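Local coordinates for protein colicin-B (Escherichia coli, PDB 1RH1) that kills Escherichia coli and closely related bacteria by forming channels that depolarise the cytoplasmic membrane and so dissipate cellular energy, at residues A[138-143]-A[220-225]; A[70-75]-A[84-89]; A[22-27]-A[262-267]; A[142-147]-A[281-286]. One frame throughout, in Å; residues are numbered along the deposited sequence.

Contact 1: A[138-143]-A[220-225]; sequences IIRLMV and PNLPDL
In the mixed beta sheet of the N-terminal part of colicin B, one face of strand 139-146 is roofed by the loop that joins strands 213-216 and 225-228, and this contact lies beneath that roof. I138, R140 and M142 point toward the loop, and L222 and L225 answer from it. The middle of the interface belongs to L222. Its CD1 approaches CG2 of I138 to 3.5 Å, and the same methyl lies over one face of the R140 guanidinium, 3.7 Å from NH1 and displaced toward the rim of the flat group. Its other methyl, CD2, sits 3.9 Å from CD1 of I138, so both branches are engaged. The arginine reaches this position through a chain bent at its second and third torsions (chi2 121°, chi3 -62°), which folds the guanidinium back along its own strand. There NE donates a 2.9 Å hydrogen bond to O of I139, with the acceptor close to the guanidinium plane. Further along, M142 extends straight beyond CG and meets L225 tip to tip, SD to CD2 at 3.5 Å. Around these residues, the W86 side chain also packs on L222, and E287 forms a long, weak ion pair with R140 NH2. No hydrogen bond joins the two segments, so the loop is held to this strand by apolar packing, including a methyl over the guanidinium. Meanwhile the backbone carbonyl of I139 fixes NE of the buried arginine, and E287 may offset part of its charge.

Contact 2: A[70-75]-A[84-89]; sequences RRIILD and SGWSVS
L74 lays its CD1 methyl over one face of the W86 indole, making a CH-pi contact 3.8 Å from the centroid of the five-membered ring and 22° off the ring normal. The two segments run nearly antiparallel, and the contact lies between strand 70-73 of the mixed sheet, with the residues that follow it, and the stretch leading into strand 87-90. L74 holds its CG trans to the amide nitrogen (chi1 -174°), and that rotation swings CD1 across toward the indole although the side chain does not start out in that direction. I72 approaches the same ring obliquely, its CG2 lying 3.7 Å from W86 CD1. Its other branch ends at CD1, which packs against V88 CG1 at 3.6 Å, so a single isoleucine bridges the tryptophan and the valine. L222 and L225 also lie against W86, while L64 touches both I72 and V88, extending the apolar cluster beyond the two segments. At the loop end the chemistry turns polar and two hydrogen bonds tie D75 to G85. The amide N of D75 donates to G85 O over 2.9 Å, but the bond is bent, at 136°, with the donor well above the carbonyl plane. The D75 carboxylate returns the link, OD2 being met by G85 N nearly along its C-O bond, 2.9 Å away.

Contact 3: A[22-27]-A[262-267]; sequences WPSTGR and SSNNHD
With CG of W22 anti to its backbone N (chi1 176°) and OG of S263 turned between its own N and carbonyl carbon (chi1 80°), the indole edge meets S262 and the S263 hydroxyl meets S24 N. W22, where strand 20-22 ends, pairs with S262 of strand 260-262 in a small two-stranded parallel sheet, and P23 and S24, the last residues of the TonB box, continue as loop. The CA of S262 lies in the plane of the W22 ring, 4.0 Å from CE3. The carbonyl O of W22 also receives a CA-H...O contact from S262 CA at 3.4 Å. Elsewhere the indole rests on helix 291-340, touching S293, Q296 and A300, so W22 is packed between S262 and that long helix. S262 opens a type I turn that ends at N265, closed by a weak hydrogen bond from N265 N to S262 O. The S24 hydroxyl has its polar partner outside the two segments, in the E287 carboxylate, and its OG lies 3.9 Å from OG of S262. Farther along, R27 doubles back through a bend at chi3 and crosses the N264 side chain obliquely, the guanidinium and amide planes inclined at 40°; R140 flanks both residues. Within the turn, S263 OG accepts a weak hydrogen bond of 3.3 Å from S24 N, and the same hydroxyl oxygen also lies 3.3 Å from S24 CB.

Contact 4: A[142-147]-A[281-286]; sequences MVTQQL and LYISAV
Strands 142-146 and 281-286 run antiparallel, their axes 164° apart and 4.6 Å at closest approach, with V143-S284 and Q145-Y282 as the hydrogen-bonded pairs. Each of these pairs closes a two-bond ring. V143 N reaches S284 O at 2.9 Å and S284 N returns to V143 O at 2.8 Å, both in the carbonyl plane. In the next ring Q145 N donates to Y282 O, and Y282 N donates back to Q145 O. The non-hydrogen-bonded positions contribute CA-H...O contacts, among them M142 CA to S284 O. On the face carrying M142, T144, I283 and A285, the methionine methyl CE lies 4.0 Å from A285 CB. L281 starts out away from the partner strand, but its end returns: the T144 and L281 side chains cross at about a right angle, CG2 to CD1 3.9 Å. This pairing lies inside the mixed sheet of the N-terminal part of the colicin: strand 70-73 adjoins strand 139-146 on one side, and strand 266-271 borders strand 281-286 on the other. The opposite face bears V143, S284, Q145 and Y282. There V143 CG2 packs on S284 CB at 3.9 Å, and L171 O accepts the serine hydroxyl. The Y282 ring brings its CD1 to 3.8 Å from Q145 CB. Its OH extends beyond the pair to hydrogen bond with D267 OD1 and L171 N.

Overall arrangement
All four contacts gather in the N-terminal part, on one side of the chain's centre, and reach the same mixed sheet. Strand 139-146 links contacts 1, 2 and 4: contacts 1 and 4 share M142 and V143, with centres 12 Å apart, while strand 70-73 of contact 2 pairs with it, that centre only 7 Å from contact 1's. The centre of contact 3 lies about 11 Å from that of contact 1 and 18 Å from that of contact 2; strand 266-271 joins it to contact 4. Along the chain, contact 3 closes a loop enclosing contacts 1 and 2 and crosses contact 4. The end of the TonB box is held by a separate two-stranded sheet beside the mixed one, and W22 also rests on the helix leading toward the pore-forming part.

Contact 1: A[138-143]-A[220-225]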
loop_
_atom_site.group_PDB
_atom_site.type_symbol
_atom_site.label_atom_id
_atom_site.label_comp_id
_atom_site.label_asym_id
_atom_site.label_seq_id
_atom_site.Cartn_x
_atom_site.Cartn_y
_atom_site.Cartn_z
ATOM N N ILE A 138 -31.062 -9.567 6.645
ATOM C CA ILE A 138 -29.643 -9.432 6.420
ATOM C C ILE A 138 -29.194 -10.705 5.733
ATOM O O ILE A 138 -29.096 -11.778 6.314
ATOM C CB ILE A 138 -28.920 -9.229 7.755
ATOM C CG1 ILE A 138 -29.283 -7.853 8.269
ATOM C CG2 ILE A 138 -27.409 -9.344 7.601
ATOM C CD1 ILE A 138 -28.729 -7.621 9.680
ATOM N N ILE A 139 -29.006 -10.533 4.430
ATOM C CA ILE A 139 -28.519 -11.562 3.538
ATOM C C ILE A 139 -27.000 -11.442 3.587
ATOM O O ILE A 139 -26.452 -10.390 3.943
ATOM C CB ILE A 139 -29.060 -11.296 2.104
ATOM C CG1 ILE A 139 -30.570 -11.413 2.081
ATOM C CG2 ILE A 139 -28.516 -12.309 1.114
ATOM C CD1 ILE A 139 -31.250 -10.037 2.155
ATOM N N ARG A 140 -26.321 -12.553 3.263
ATOM C CA ARG A 140 -24.869 -12.618 3.140
ATOM C C ARG A 140 -24.414 -13.722 2.168
ATOM O O ARG A 140 -24.840 -14.864 2.245
ATOM C CB ARG A 140 -24.322 -12.807 4.529
ATOM C CG ARG A 140 -23.076 -11.999 4.523
ATOM C CD ARG A 140 -22.941 -10.870 5.517
ATOM N NE ARG A 140 -23.933 -9.839 5.356
ATOM C CZ ARG A 140 -23.804 -8.679 5.997
ATOM N NH1 ARG A 140 -22.759 -8.436 6.791
ATOM N NH2 ARG A 140 -24.757 -7.762 5.891
ATOM N N LEU A 141 -23.625 -13.428 1.138
ATOM C CA LEU A 141 -23.126 -14.425 0.194
ATOM C C LEU A 141 -21.905 -15.107 0.762
ATOM O O LEU A 141 -20.897 -14.461 1.032
ATOM C CB LEU A 141 -22.731 -13.780 -1.108
ATOM C CG LEU A 141 -23.833 -13.120 -1.885
ATOM C CD1 LEU A 141 -23.232 -12.364 -3.004
ATOM C CD2 LEU A 141 -24.779 -14.145 -2.467
ATOM N N MET A 142 -21.963 -16.409 0.972
ATOM C CA MET A 142 -20.833 -17.088 1.544
ATOM C C MET A 142 -20.237 -18.040 0.536
ATOM O O MET A 142 -20.937 -18.678 -0.243
ATOM C CB MET A 142 -21.272 -17.836 2.798
ATOM C CG MET A 142 -21.642 -16.920 3.950
ATOM S SD MET A 142 -22.169 -17.718 5.479
ATOM C CE MET A 142 -22.316 -16.225 6.386
ATOM N N VAL A 143 -18.903 -18.098 0.553
ATOM C CA VAL A 143 -18.106 -18.965 -0.318
ATOM C C VAL A 143 -17.158 -19.725 0.570
ATOM O O VAL A 143 -16.607 -19.208 1.538
ATOM C CB VAL A 143 -17.180 -18.259 -1.324
ATOM C CG1 VAL A 143 -17.216 -19.069 -2.602
ATOM C CG2 VAL A 143 -17.580 -16.811 -1.573
ATOM N N PRO A 220 -19.091 -10.369 10.281
ATOM C CA PRO A 220 -18.834 -9.381 11.334
ATOM C C PRO A 220 -20.088 -8.621 11.727
ATOM O O PRO A 220 -20.986 -8.432 10.901
ATOM C CB PRO A 220 -17.715 -8.488 10.786
ATOM C CG PRO A 220 -18.011 -8.450 9.321
ATOM C CD PRO A 220 -18.498 -9.881 9.036
ATOM N N ASN A 221 -20.132 -8.243 13.018
ATOM C CA ASN A 221 -21.273 -7.621 13.696
ATOM C C ASN A 221 -22.500 -8.535 13.861
ATOM O O ASN A 221 -23.332 -8.344 14.748
ATOM C CB ASN A 221 -21.739 -6.354 12.964
ATOM C CG ASN A 221 -20.719 -5.227 12.949
ATOM O OD1 ASN A 221 -20.489 -4.583 13.977
ATOM N ND2 ASN A 221 -20.091 -4.964 11.793
ATOM N N LEU A 222 -22.628 -9.550 12.998
ATOM C CA LEU A 222 -23.722 -10.508 12.996
ATOM C C LEU A 222 -23.468 -11.670 13.948
ATOM O O LEU A 222 -22.318 -11.880 14.353
ATOM C CB LEU A 222 -23.900 -10.980 11.568
ATOM C CG LEU A 222 -24.179 -9.834 10.605
ATOM C CD1 LEU A 222 -24.535 -10.431 9.284
ATOM C CD2 LEU A 222 -25.333 -8.965 11.056
ATOM N N PRO A 223 -24.465 -12.440 14.400
ATOM C CA PRO A 223 -24.232 -13.578 15.260
ATOM C C PRO A 223 -23.450 -14.708 14.569
ATOM O O PRO A 223 -23.382 -14.825 13.331
ATOM C CB PRO A 223 -25.628 -13.929 15.704
ATOM C CG PRO A 223 -26.477 -13.591 14.510
ATOM C CD PRO A 223 -25.885 -12.260 14.127
ATOM N N ASP A 224 -22.826 -15.521 15.436
ATOM C CA ASP A 224 -22.004 -16.644 15.030
ATOM C C ASP A 224 -22.743 -17.608 14.103
ATOM O O ASP A 224 -23.928 -17.906 14.301
ATOM C CB ASP A 224 -21.529 -17.340 16.302
ATOM C CG ASP A 224 -20.510 -16.596 17.191
ATOM O OD1 ASP A 224 -19.747 -17.265 17.890
ATOM O OD2 ASP A 224 -20.465 -15.364 17.221
ATOM N N LEU A 225 -22.076 -18.030 13.015
ATOM C CA LEU A 225 -22.689 -18.949 12.064
ATOM C C LEU A 225 -22.626 -20.360 12.625
ATOM O O LEU A 225 -21.651 -20.728 13.282
ATOM C CB LEU A 225 -21.951 -18.846 10.745
ATOM C CG LEU A 225 -22.386 -19.725 9.597
ATOM C CD1 LEU A 225 -23.820 -19.490 9.192
ATOM C CD2 LEU A 225 -21.478 -19.401 8.446
#

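Contact 2: A[70-75]-A[84-89]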
loop_
_atom_site.group_PDB
_atom_site.type_symbol
_atom_site.label_atom_id
_atom_site.label_comp_id
_atom_site.label_asym_id
_atom_site.label_seq_id
_atom_site.Cartn_x
_atom_site.Cartn_y
_atom_site.Cartn_z
ATOM N N ARG A 70 -23.359 -18.982 -2.150
ATOM C CA ARG A 70 -24.690 -19.105 -1.579
ATOM C C ARG A 70 -25.119 -17.887 -0.776
ATOM O O ARG A 70 -24.399 -17.269 0.006
ATOM C CB ARG A 70 -24.763 -20.307 -0.665
ATOM C CG ARG A 70 -24.498 -21.630 -1.326
ATOM C CD ARG A 70 -25.646 -22.110 -2.175
ATOM N NE ARG A 70 -25.885 -23.490 -1.786
ATOM C CZ ARG A 70 -27.008 -24.169 -2.007
ATOM N NH1 ARG A 70 -28.039 -23.606 -2.641
ATOM N NH2 ARG A 70 -27.089 -25.421 -1.546
ATOM N N ARG A 71 -26.392 -17.622 -1.035
ATOM C CA ARG A 71 -27.151 -16.542 -0.458
ATOM C C ARG A 71 -27.806 -17.049 0.820
ATOM O O ARG A 71 -28.760 -17.835 0.833
ATOM C CB ARG A 71 -28.105 -16.144 -1.549
ATOM C CG ARG A 71 -28.979 -14.969 -1.266
ATOM C CD ARG A 71 -29.567 -14.515 -2.582
ATOM N NE ARG A 71 -30.419 -13.375 -2.297
ATOM C CZ ARG A 71 -30.028 -12.110 -2.495
ATOM N NH1 ARG A 71 -28.813 -11.822 -2.976
ATOM N NH2 ARG A 71 -30.866 -11.111 -2.200
ATOM N N ILE A 72 -27.172 -16.628 1.918
ATOM C CA ILE A 72 -27.542 -17.030 3.273
ATOM C C ILE A 72 -28.173 -15.842 4.001
ATOM O O ILE A 72 -27.669 -14.720 3.994
ATOM C CB ILE A 72 -26.215 -17.612 3.901
ATOM C CG1 ILE A 72 -26.107 -19.000 3.336
ATOM C CG2 ILE A 72 -26.189 -17.824 5.396
ATOM C CD1 ILE A 72 -24.686 -19.512 3.425
ATOM N N ILE A 73 -29.359 -16.138 4.565
ATOM C CA ILE A 73 -30.259 -15.164 5.180
ATOM C C ILE A 73 -30.248 -15.231 6.696
ATOM O O ILE A 73 -30.429 -16.317 7.227
ATOM C CB ILE A 73 -31.691 -15.427 4.629
ATOM C CG1 ILE A 73 -31.747 -15.374 3.126
ATOM C CG2 ILE A 73 -32.610 -14.342 5.127
ATOM C CD1 ILE A 73 -33.116 -15.824 2.603
ATOM N N LEU A 74 -30.064 -14.140 7.444
ATOM C CA LEU A 74 -30.078 -14.183 8.912
ATOM C C LEU A 74 -31.513 -14.237 9.396
ATOM O O LEU A 74 -32.354 -13.510 8.862
ATOM C CB LEU A 74 -29.393 -12.947 9.481
ATOM C CG LEU A 74 -29.161 -12.838 10.969
ATOM C CD1 LEU A 74 -28.328 -13.991 11.470
ATOM C CD2 LEU A 74 -28.400 -11.565 11.255
ATOM N N ASP A 75 -31.817 -15.079 10.399
ATOM C CA ASP A 75 -33.194 -15.310 10.887
ATOM C C ASP A 75 -34.143 -15.624 9.717
ATOM O O ASP A 75 -35.253 -15.089 9.604
ATOM C CB ASP A 75 -33.748 -14.077 11.655
ATOM C CG ASP A 75 -32.975 -13.607 12.885
ATOM O OD1 ASP A 75 -32.901 -12.394 13.103
ATOM O OD2 ASP A 75 -32.463 -14.435 13.635
ATOM N N SER A 84 -33.427 -18.316 16.841
ATOM C CA SER A 84 -32.608 -17.198 16.411
ATOM C C SER A 84 -31.396 -17.579 15.575
ATOM O O SER A 84 -30.758 -18.591 15.850
ATOM C CB SER A 84 -32.085 -16.419 17.605
ATOM O OG SER A 84 -33.076 -15.730 18.350
ATOM N N GLY A 85 -31.120 -16.804 14.516
ATOM C CA GLY A 85 -29.896 -16.935 13.745
ATOM C C GLY A 85 -29.872 -17.570 12.357
ATOM O O GLY A 85 -30.754 -17.560 11.488
ATOM N N TRP A 86 -28.679 -18.162 12.352
ATOM C CA TRP A 86 -27.944 -18.718 11.237
ATOM C C TRP A 86 -27.511 -20.182 11.284
ATOM O O TRP A 86 -26.964 -20.617 12.298
ATOM C CB TRP A 86 -26.749 -17.811 11.120
ATOM C CG TRP A 86 -26.728 -16.931 9.910
ATOM C CD1 TRP A 86 -27.527 -17.157 8.816
ATOM C CD2 TRP A 86 -25.874 -15.889 9.752
ATOM N NE1 TRP A 86 -27.165 -16.249 7.939
ATOM C CE2 TRP A 86 -26.189 -15.480 8.448
ATOM C CE3 TRP A 86 -24.894 -15.245 10.490
ATOM C CZ2 TRP A 86 -25.533 -14.418 7.846
ATOM C CZ3 TRP A 86 -24.229 -14.174 9.877
ATOM C CH2 TRP A 86 -24.546 -13.766 8.573
ATOM N N SER A 87 -27.661 -20.977 10.217
ATOM C CA SER A 87 -27.178 -22.365 10.203
ATOM C C SER A 87 -26.978 -22.861 8.783
ATOM O O SER A 87 -27.916 -22.880 7.984
ATOM C CB SER A 87 -28.146 -23.371 10.848
ATOM O OG SER A 87 -28.403 -23.246 12.238
ATOM N N VAL A 88 -25.759 -23.292 8.460
ATOM C CA VAL A 88 -25.431 -23.840 7.144
ATOM C C VAL A 88 -24.815 -25.231 7.255
ATOM O O VAL A 88 -24.224 -25.557 8.282
ATOM C CB VAL A 88 -24.436 -22.921 6.407
ATOM C CG1 VAL A 88 -25.001 -21.524 6.350
ATOM C CG2 VAL A 88 -23.125 -22.825 7.141
ATOM N N SER A 89 -24.931 -26.081 6.235
ATOM C CA SER A 89 -24.252 -27.371 6.211
ATOM C C SER A 89 -22.925 -27.286 5.451
ATOM O O SER A 89 -22.857 -26.716 4.369
ATOM C CB SER A 89 -25.137 -28.424 5.542
ATOM O OG SER A 89 -24.629 -29.756 5.672
#

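Contact 3: A[22-27]-A[262-267]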
loop_
_atom_site.group_PDB
_atom_site.type_symbol
_atom_site.label_atom_id
_atom_site.label_comp_id
_atom_site.label_asym_id
_atom_site.label_seq_id
_atom_site.Cartn_x
_atom_site.Cartn_y
_atom_site.Cartn_z
ATOM N N TRP A 22 -13.934 1.032 3.350
ATOM C CA TRP A 22 -15.114 1.750 2.937
ATOM C C TRP A 22 -16.068 1.377 4.058
ATOM O O TRP A 22 -16.357 0.188 4.245
ATOM C CB TRP A 22 -15.632 1.254 1.594
ATOM C CG TRP A 22 -16.921 1.946 1.209
ATOM C CD1 TRP A 22 -16.951 3.273 0.888
ATOM C CD2 TRP A 22 -18.151 1.360 1.146
ATOM N NE1 TRP A 22 -18.200 3.551 0.618
ATOM C CE2 TRP A 22 -18.947 2.441 0.758
ATOM C CE3 TRP A 22 -18.716 0.100 1.351
ATOM C CZ2 TRP A 22 -20.316 2.276 0.565
ATOM C CZ3 TRP A 22 -20.087 -0.063 1.159
ATOM C CH2 TRP A 22 -20.874 1.018 0.770
ATOM N N PRO A 23 -16.523 2.351 4.875
ATOM C CA PRO A 23 -17.464 2.134 5.967
ATOM C C PRO A 23 -18.755 1.827 5.255
ATOM O O PRO A 23 -19.249 2.663 4.496
ATOM C CB PRO A 23 -17.474 3.427 6.702
ATOM C CG PRO A 23 -16.220 4.141 6.242
ATOM C CD PRO A 23 -16.184 3.766 4.784
ATOM N N SER A 24 -19.263 0.615 5.447
ATOM C CA SER A 24 -20.424 0.161 4.704
ATOM C C SER A 24 -21.657 1.037 4.829
ATOM O O SER A 24 -21.806 1.803 5.784
ATOM C CB SER A 24 -20.760 -1.255 5.137
ATOM O OG SER A 24 -21.824 -1.764 4.353
ATOM N N THR A 25 -22.519 0.917 3.813
ATOM C CA THR A 25 -23.773 1.656 3.701
ATOM C C THR A 25 -24.648 1.548 4.961
ATOM O O THR A 25 -25.239 2.548 5.379
ATOM C CB THR A 25 -24.471 1.125 2.393
ATOM O OG1 THR A 25 -25.470 2.092 2.100
ATOM C CG2 THR A 25 -25.078 -0.291 2.472
ATOM N N GLY A 26 -24.679 0.368 5.612
ATOM C CA GLY A 26 -25.434 0.180 6.842
ATOM C C GLY A 26 -25.694 -1.283 7.179
ATOM O O GLY A 26 -25.163 -1.828 8.154
ATOM N N ARG A 27 -26.562 -1.840 6.324
ATOM C CA ARG A 27 -27.135 -3.189 6.266
ATOM C C ARG A 27 -28.639 -2.998 6.179
ATOM O O ARG A 27 -29.291 -2.604 7.156
ATOM C CB ARG A 27 -26.920 -4.118 7.503
ATOM C CG ARG A 27 -25.637 -4.958 7.523
ATOM C CD ARG A 27 -25.544 -5.904 8.728
ATOM N NE ARG A 27 -25.450 -5.203 10.007
ATOM C CZ ARG A 27 -24.280 -4.936 10.613
ATOM N NH1 ARG A 27 -23.109 -5.306 10.079
ATOM N NH2 ARG A 27 -24.276 -4.256 11.762
ATOM N N SER A 262 -15.228 -3.214 2.236
ATOM C CA SER A 262 -16.533 -2.898 2.842
ATOM C C SER A 262 -16.486 -3.287 4.318
ATOM O O SER A 262 -15.944 -4.353 4.633
ATOM C CB SER A 262 -17.626 -3.686 2.097
ATOM O OG SER A 262 -18.923 -3.674 2.682
ATOM N N SER A 263 -17.004 -2.484 5.264
ATOM C CA SER A 263 -16.809 -2.814 6.675
ATOM C C SER A 263 -17.493 -4.096 7.139
ATOM O O SER A 263 -17.084 -4.684 8.139
ATOM C CB SER A 263 -17.293 -1.667 7.561
ATOM O OG SER A 263 -18.707 -1.687 7.725
ATOM N N ASN A 264 -18.522 -4.534 6.398
ATOM C CA ASN A 264 -19.305 -5.698 6.782
ATOM C C ASN A 264 -18.964 -7.011 6.108
ATOM O O ASN A 264 -19.629 -8.024 6.326
ATOM C CB ASN A 264 -20.777 -5.363 6.566
ATOM C CG ASN A 264 -21.297 -4.246 7.477
ATOM O OD1 ASN A 264 -22.188 -3.503 7.073
ATOM N ND2 ASN A 264 -20.810 -4.054 8.705
ATOM N N ASN A 265 -17.879 -7.001 5.332
ATOM C CA ASN A 265 -17.293 -8.166 4.667
ATOM C C ASN A 265 -16.087 -8.781 5.402
ATOM O O ASN A 265 -15.198 -8.077 5.893
ATOM C CB ASN A 265 -16.862 -7.777 3.248
ATOM C CG ASN A 265 -17.986 -7.489 2.267
ATOM O OD1 ASN A 265 -17.794 -7.008 1.148
ATOM N ND2 ASN A 265 -19.203 -7.781 2.688
ATOM N N HIS A 266 -16.041 -10.125 5.457
ATOM C CA HIS A 266 -14.986 -10.851 6.152
ATOM C C HIS A 266 -14.784 -12.229 5.575
ATOM O O HIS A 266 -15.695 -12.828 5.014
ATOM C CB HIS A 266 -15.323 -11.004 7.633
ATOM C CG HIS A 266 -14.148 -10.793 8.571
ATOM N ND1 HIS A 266 -13.813 -11.576 9.590
ATOM C CD2 HIS A 266 -13.234 -9.744 8.522
ATOM C CE1 HIS A 266 -12.738 -11.023 10.135
ATOM N NE2 HIS A 266 -12.377 -9.921 9.503
ATOM N N ASP A 267 -13.533 -12.682 5.692
ATOM C CA ASP A 267 -13.109 -14.053 5.381
ATOM C C ASP A 267 -12.208 -14.544 6.502
ATOM O O ASP A 267 -11.368 -13.800 7.020
ATOM C CB ASP A 267 -12.325 -14.160 4.061
ATOM C CG ASP A 267 -11.104 -13.266 3.820
ATOM O OD1 ASP A 267 -10.379 -13.518 2.854
ATOM O OD2 ASP A 267 -10.887 -12.313 4.575
#

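Contact 4: A[142-147]-A[281-286]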
loop_
_atom_site.group_PDB
_atom_site.type_symbol
_atom_site.label_atom_id
_atom_site.label_comp_id
_atom_site.label_asym_id
_atom_site.label_seq_id
_atom_site.Cartn_x
_atom_site.Cartn_y
_atom_site.Cartn_z
ATOM N N MET A 142 -21.963 -16.409 0.972
ATOM C CA MET A 142 -20.833 -17.088 1.544
ATOM C C MET A 142 -20.237 -18.040 0.536
ATOM O O MET A 142 -20.937 -18.678 -0.243
ATOM C CB MET A 142 -21.272 -17.836 2.798
ATOM C CG MET A 142 -21.642 -16.920 3.950
ATOM S SD MET A 142 -22.169 -17.718 5.479
ATOM C CE MET A 142 -22.316 -16.225 6.386
ATOM N N VAL A 143 -18.903 -18.098 0.553
ATOM C CA VAL A 143 -18.106 -18.965 -0.318
ATOM C C VAL A 143 -17.158 -19.725 0.570
ATOM O O VAL A 143 -16.607 -19.208 1.538
ATOM C CB VAL A 143 -17.180 -18.259 -1.324
ATOM C CG1 VAL A 143 -17.216 -19.069 -2.602
ATOM C CG2 VAL A 143 -17.580 -16.811 -1.573
ATOM N N THR A 144 -16.919 -20.963 0.193
ATOM C CA THR A 144 -16.109 -21.841 1.001
ATOM C C THR A 144 -14.964 -22.424 0.213
ATOM O O THR A 144 -15.030 -22.552 -1.009
ATOM C CB THR A 144 -17.156 -22.832 1.552
ATOM O OG1 THR A 144 -17.323 -22.294 2.855
ATOM C CG2 THR A 144 -16.853 -24.312 1.604
ATOM N N GLN A 145 -13.873 -22.698 0.926
ATOM C CA GLN A 145 -12.695 -23.360 0.380
ATOM C C GLN A 145 -11.991 -24.244 1.404
ATOM O O GLN A 145 -11.794 -23.844 2.553
ATOM C CB GLN A 145 -11.649 -22.384 -0.079
ATOM C CG GLN A 145 -11.883 -21.529 -1.288
ATOM C CD GLN A 145 -11.647 -22.245 -2.591
ATOM O OE1 GLN A 145 -12.484 -23.015 -3.038
ATOM N NE2 GLN A 145 -10.515 -21.987 -3.235
ATOM N N GLN A 146 -11.566 -25.447 1.013
ATOM C CA GLN A 146 -10.732 -26.295 1.860
ATOM C C GLN A 146 -9.407 -25.600 2.231
ATOM O O GLN A 146 -8.927 -24.786 1.433
ATOM C CB GLN A 146 -10.449 -27.579 1.117
ATOM C CG GLN A 146 -11.661 -28.475 0.963
ATOM C CD GLN A 146 -11.460 -29.528 -0.115
ATOM O OE1 GLN A 146 -11.593 -30.737 0.093
ATOM N NE2 GLN A 146 -11.148 -29.055 -1.324
ATOM N N LEU A 147 -8.784 -25.893 3.397
ATOM C CA LEU A 147 -7.596 -25.173 3.855
ATOM C C LEU A 147 -6.480 -25.062 2.831
ATOM O O LEU A 147 -5.980 -23.979 2.504
ATOM C CB LEU A 147 -6.977 -25.817 5.082
ATOM C CG LEU A 147 -5.809 -25.021 5.676
ATOM C CD1 LEU A 147 -6.352 -23.847 6.447
ATOM C CD2 LEU A 147 -4.984 -25.872 6.596
ATOM N N LEU A 281 -11.790 -24.928 7.693
ATOM C CA LEU A 281 -12.508 -24.377 6.567
ATOM C C LEU A 281 -12.273 -22.878 6.420
ATOM O O LEU A 281 -12.231 -22.131 7.402
ATOM C CB LEU A 281 -13.955 -24.675 6.780
ATOM C CG LEU A 281 -14.876 -24.442 5.613
ATOM C CD1 LEU A 281 -14.566 -25.447 4.506
ATOM C CD2 LEU A 281 -16.323 -24.543 6.102
ATOM N N TYR A 282 -12.036 -22.471 5.169
ATOM C CA TYR A 282 -11.893 -21.072 4.829
ATOM C C TYR A 282 -13.272 -20.688 4.374
ATOM O O TYR A 282 -13.879 -21.366 3.554
ATOM C CB TYR A 282 -10.925 -20.845 3.682
ATOM C CG TYR A 282 -10.879 -19.428 3.077
ATOM C CD1 TYR A 282 -11.614 -19.137 1.930
ATOM C CD2 TYR A 282 -10.107 -18.419 3.656
ATOM C CE1 TYR A 282 -11.588 -17.866 1.369
ATOM C CE2 TYR A 282 -10.072 -17.137 3.101
ATOM C CZ TYR A 282 -10.819 -16.879 1.964
ATOM O OH TYR A 282 -10.829 -15.614 1.426
ATOM N N ILE A 283 -13.748 -19.568 4.893
ATOM C CA ILE A 283 -15.055 -19.102 4.528
ATOM C C ILE A 283 -15.087 -17.604 4.335
ATOM O O ILE A 283 -14.468 -16.832 5.059
ATOM C CB ILE A 283 -15.977 -19.674 5.635
ATOM C CG1 ILE A 283 -17.398 -19.308 5.337
ATOM C CG2 ILE A 283 -15.573 -19.182 6.997
ATOM C CD1 ILE A 283 -18.306 -20.263 6.137
ATOM N N SER A 284 -15.752 -17.225 3.252
ATOM C CA SER A 284 -15.881 -15.829 2.858
ATOM C C SER A 284 -17.317 -15.328 2.905
ATOM O O SER A 284 -18.199 -15.936 2.298
ATOM C CB SER A 284 -15.369 -15.633 1.455
ATOM O OG SER A 284 -15.316 -14.231 1.227
ATOM N N ALA A 285 -17.564 -14.196 3.573
ATOM C CA ALA A 285 -18.915 -13.689 3.757
ATOM C C ALA A 285 -19.087 -12.243 3.320
ATOM O O ALA A 285 -18.759 -11.300 4.048
ATOM C CB ALA A 285 -19.293 -13.801 5.224
ATOM N N VAL A 286 -19.677 -12.087 2.136
ATOM C CA VAL A 286 -19.867 -10.797 1.486
ATOM C C VAL A 286 -21.270 -10.210 1.550
ATOM O O VAL A 286 -22.271 -10.903 1.520
ATOM C CB VAL A 286 -19.394 -10.979 0.018
ATOM C CG1 VAL A 286 -19.699 -9.801 -0.891
ATOM C CG2 VAL A 286 -17.887 -11.133 0.074
#